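Local coordinates for xyloglucanase (Paenibacillus pabuli, PDB 2JEP), which hydrolyses the beta-1,4-glucan backbone of xyloglucan, a plant cell-wall polysaccharide, as a glycoside hydrolase of family 5, at residues T197-N200 / A201-I205. Sequence-based numbering, arbitrary orientation.
Sequences TNLN and AYNQI
Asn200 and Asn203 are joined through a water that donates to Asn200 OD1 at 2.7 Å and accepts from Asn203 ND2 at 2.9 Å, bridging side chains on adjacent turns of one helix. Each amide is also anchored elsewhere: Asn200 ND2 donates to Gly239 O and OD1 accepts from Thr241 N, while Asn203 pairs with Ser179 OG and Pro225 O. Because both ends of each amide are engaged, its flip state is well defined.

The backbone between 197-200 and 201-205 is regular alpha-helix, as four successive i to i+4 bonds attest. Asn203 N to Leu199 O, at 3.0 Å with an N-H...O angle of 164°, is the straightest; Tyr202 N reaches Asn198 O at 2.9 Å.

That same Asn198 O also lies over one face of the Tyr202 ring, 3.2 Å above its plane and displaced toward the rim, with CD1 its nearest ring atom. Tyr202 CG stands anti to the carbonyl carbon (chi1 -54°), which folds the ring back along the preceding turn and brings its OH to 3.9 Å from Asn198 CB. The hydroxyl is hydrogen-bonded to Gln150 OE1. Leu199 and Asn203 run side by side in the same direction, and the contact is made by methyl CD2 against ND2 at 3.6 Å.

Helix 193-211 follows barrel strand 175-178 and precedes strand 222-225 in the eight-stranded (beta/alpha)8 fold of the family. Leu199 and Asn203 both touch Met180, in the loop beyond strand 175-178, and Asn203 reaches Pro225 at the end of the next strand. Ala201 and Tyr202 pack instead on the neighbouring helix 150-167, against Lys154 and Ile153 respectively.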
ATOM      1  N   THR A 197      -2.764  -8.752  18.678  1.00  6.77           N
ATOM      2  CA  THR A 197      -3.405 -10.055  18.478  1.00  6.85           C
ATOM      3  C   THR A 197      -4.640  -9.945  17.582  1.00  6.96           C
ATOM      4  O   THR A 197      -4.835 -10.754  16.702  1.00  6.96           O
ATOM      5  CB  THR A 197      -3.700 -10.699  19.828  1.00  7.31           C
ATOM      6  OG1 THR A 197      -2.440 -10.962  20.432  1.00  8.03           O
ATOM      7  CG2 THR A 197      -4.524 -11.988  19.688  1.00  8.71           C
ATOM      8  N   ASN A 198      -5.449  -8.911  17.769  1.00  6.65           N
ATOM      9  CA  ASN A 198      -6.588  -8.698  16.866  1.00  6.43           C
ATOM     10  C   ASN A 198      -6.121  -8.504  15.425  1.00  6.42           C
ATOM     11  O   ASN A 198      -6.680  -9.059  14.519  1.00  6.94           O
ATOM     12  CB  ASN A 198      -7.470  -7.532  17.347  1.00  6.91           C
ATOM     13  CG  ASN A 198      -8.173  -7.829  18.660  1.00  7.78           C
ATOM     14  OD1 ASN A 198      -8.390  -9.007  19.015  1.00  8.26           O
ATOM     15  ND2 ASN A 198      -8.534  -6.779  19.385  1.00  8.33           N
ATOM     16  N   LEU A 199      -5.096  -7.675  15.245  1.00  6.51           N
ATOM     17  CA  LEU A 199      -4.536  -7.447  13.907  1.00  6.13           C
ATOM     18  C   LEU A 199      -4.127  -8.780  13.273  1.00  6.49           C
ATOM     19  O   LEU A 199      -4.453  -9.074  12.123  1.00  6.23           O
ATOM     20  CB  LEU A 199      -3.342  -6.476  14.003  1.00  6.84           C
ATOM     21  CG  LEU A 199      -2.723  -5.961  12.707  1.00  7.14           C
ATOM     22  CD1 LEU A 199      -1.912  -4.702  13.000  1.00  7.76           C
ATOM     23  CD2 LEU A 199      -1.849  -7.007  12.020  1.00  9.70           C
ATOM     24  N   ASN A 200      -3.377  -9.579  14.027  1.00  6.22           N
ATOM     25  CA  ASN A 200      -2.927 -10.877  13.525  1.00  6.79           C
ATOM     26  C   ASN A 200      -4.117 -11.772  13.191  1.00  6.92           C
ATOM     27  O   ASN A 200      -4.097 -12.519  12.209  1.00  7.59           O
ATOM     28  CB  ASN A 200      -2.019 -11.577  14.538  1.00  6.56           C
ATOM     29  CG  ASN A 200      -0.693 -10.875  14.774  1.00  7.52           C
ATOM     30  OD1 ASN A 200      -0.067 -10.350  13.841  1.00  7.74           O
ATOM     31  ND2 ASN A 200      -0.209 -10.940  16.025  1.00  7.36           N
ATOM     32  N   ALA A 201      -5.164 -11.688  14.012  1.00  7.07           N
ATOM     33  CA  ALA A 201      -6.378 -12.466  13.756  1.00  7.12           C
ATOM     34  C   ALA A 201      -7.016 -12.052  12.442  1.00  7.06           C
ATOM     35  O   ALA A 201      -7.471 -12.897  11.685  1.00  7.93           O
ATOM     36  CB  ALA A 201      -7.361 -12.340  14.915  1.00  8.09           C
ATOM     37  N   TYR A 202      -7.064 -10.748  12.158  1.00  7.12           N
ATOM     38  CA  TYR A 202      -7.617 -10.288  10.882  1.00  7.03           C
ATOM     39  C   TYR A 202      -6.794 -10.882   9.740  1.00  7.04           C
ATOM     40  O   TYR A 202      -7.343 -11.395   8.767  1.00  7.46           O
ATOM     41  CB  TYR A 202      -7.661  -8.754  10.768  1.00  6.93           C
ATOM     42  CG  TYR A 202      -8.358  -8.005  11.880  1.00  6.90           C
ATOM     43  CD1 TYR A 202      -9.317  -8.598  12.688  1.00  7.03           C
ATOM     44  CD2 TYR A 202      -8.067  -6.660  12.111  1.00  6.81           C
ATOM     45  CE1 TYR A 202      -9.904  -7.908  13.715  1.00  7.46           C
ATOM     46  CE2 TYR A 202      -8.656  -5.957  13.141  1.00  7.06           C
ATOM     47  CZ  TYR A 202      -9.575  -6.578  13.956  1.00  7.36           C
ATOM     48  OH  TYR A 202     -10.127  -5.873  14.988  1.00  8.88           O
ATOM     49  N   ASN A 203      -5.468 -10.804   9.835  1.00  6.18           N
ATOM     50  CA  ASN A 203      -4.663 -11.352   8.734  1.00  6.44           C
ATOM     51  C   ASN A 203      -4.949 -12.839   8.532  1.00  6.41           C
ATOM     52  O   ASN A 203      -5.022 -13.294   7.396  1.00  7.00           O
ATOM     53  CB  ASN A 203      -3.161 -11.142   8.959  1.00  6.46           C
ATOM     54  CG  ASN A 203      -2.697  -9.736   8.624  1.00  6.76           C
ATOM     55  OD1 ASN A 203      -3.290  -9.067   7.788  1.00  7.37           O
ATOM     56  ND2 ASN A 203      -1.593  -9.295   9.245  1.00  7.29           N
ATOM     57  N   GLN A 204      -5.097 -13.578   9.625  1.00  6.71           N
ATOM     58  CA  GLN A 204      -5.364 -15.033   9.518  1.00  7.12           C
ATOM     59  C   GLN A 204      -6.725 -15.316   8.895  1.00  7.23           C
ATOM     60  O   GLN A 204      -6.873 -16.191   8.046  1.00  7.75           O
ATOM     61  CB  GLN A 204      -5.243 -15.691  10.889  1.00  7.34           C
ATOM     62  CG  GLN A 204      -5.283 -17.215  10.798  1.00  8.16           C
ATOM     63  CD  GLN A 204      -4.080 -17.739  10.034  1.00  7.88           C
ATOM     64  OE1 GLN A 204      -2.940 -17.642  10.513  1.00  9.53           O
ATOM     65  NE2 GLN A 204      -4.306 -18.243   8.819  1.00  9.35           N
ATOM     66  N   ILE A 205      -7.741 -14.588   9.355  1.00  6.96           N
ATOM     67  CA  ILE A 205      -9.094 -14.702   8.779  1.00  7.58           C
ATOM     68  C   ILE A 205      -9.087 -14.392   7.289  1.00  7.57           C
ATOM     69  O   ILE A 205      -9.706 -15.111   6.474  1.00  7.95           O
ATOM     70  CB  ILE A 205     -10.089 -13.760   9.535  1.00  7.97           C
ATOM     71  CG1 ILE A 205     -10.316 -14.272  10.961  1.00 10.13           C
ATOM     72  CG2 ILE A 205     -11.433 -13.665   8.801  1.00  9.20           C
ATOM     73  CD1 ILE A 205     -10.861 -13.199  11.919  1.00 10.98           C
TER
HETATM   74  O   HOH W   1      -0.314 -11.039  11.221  1.00  8.04           O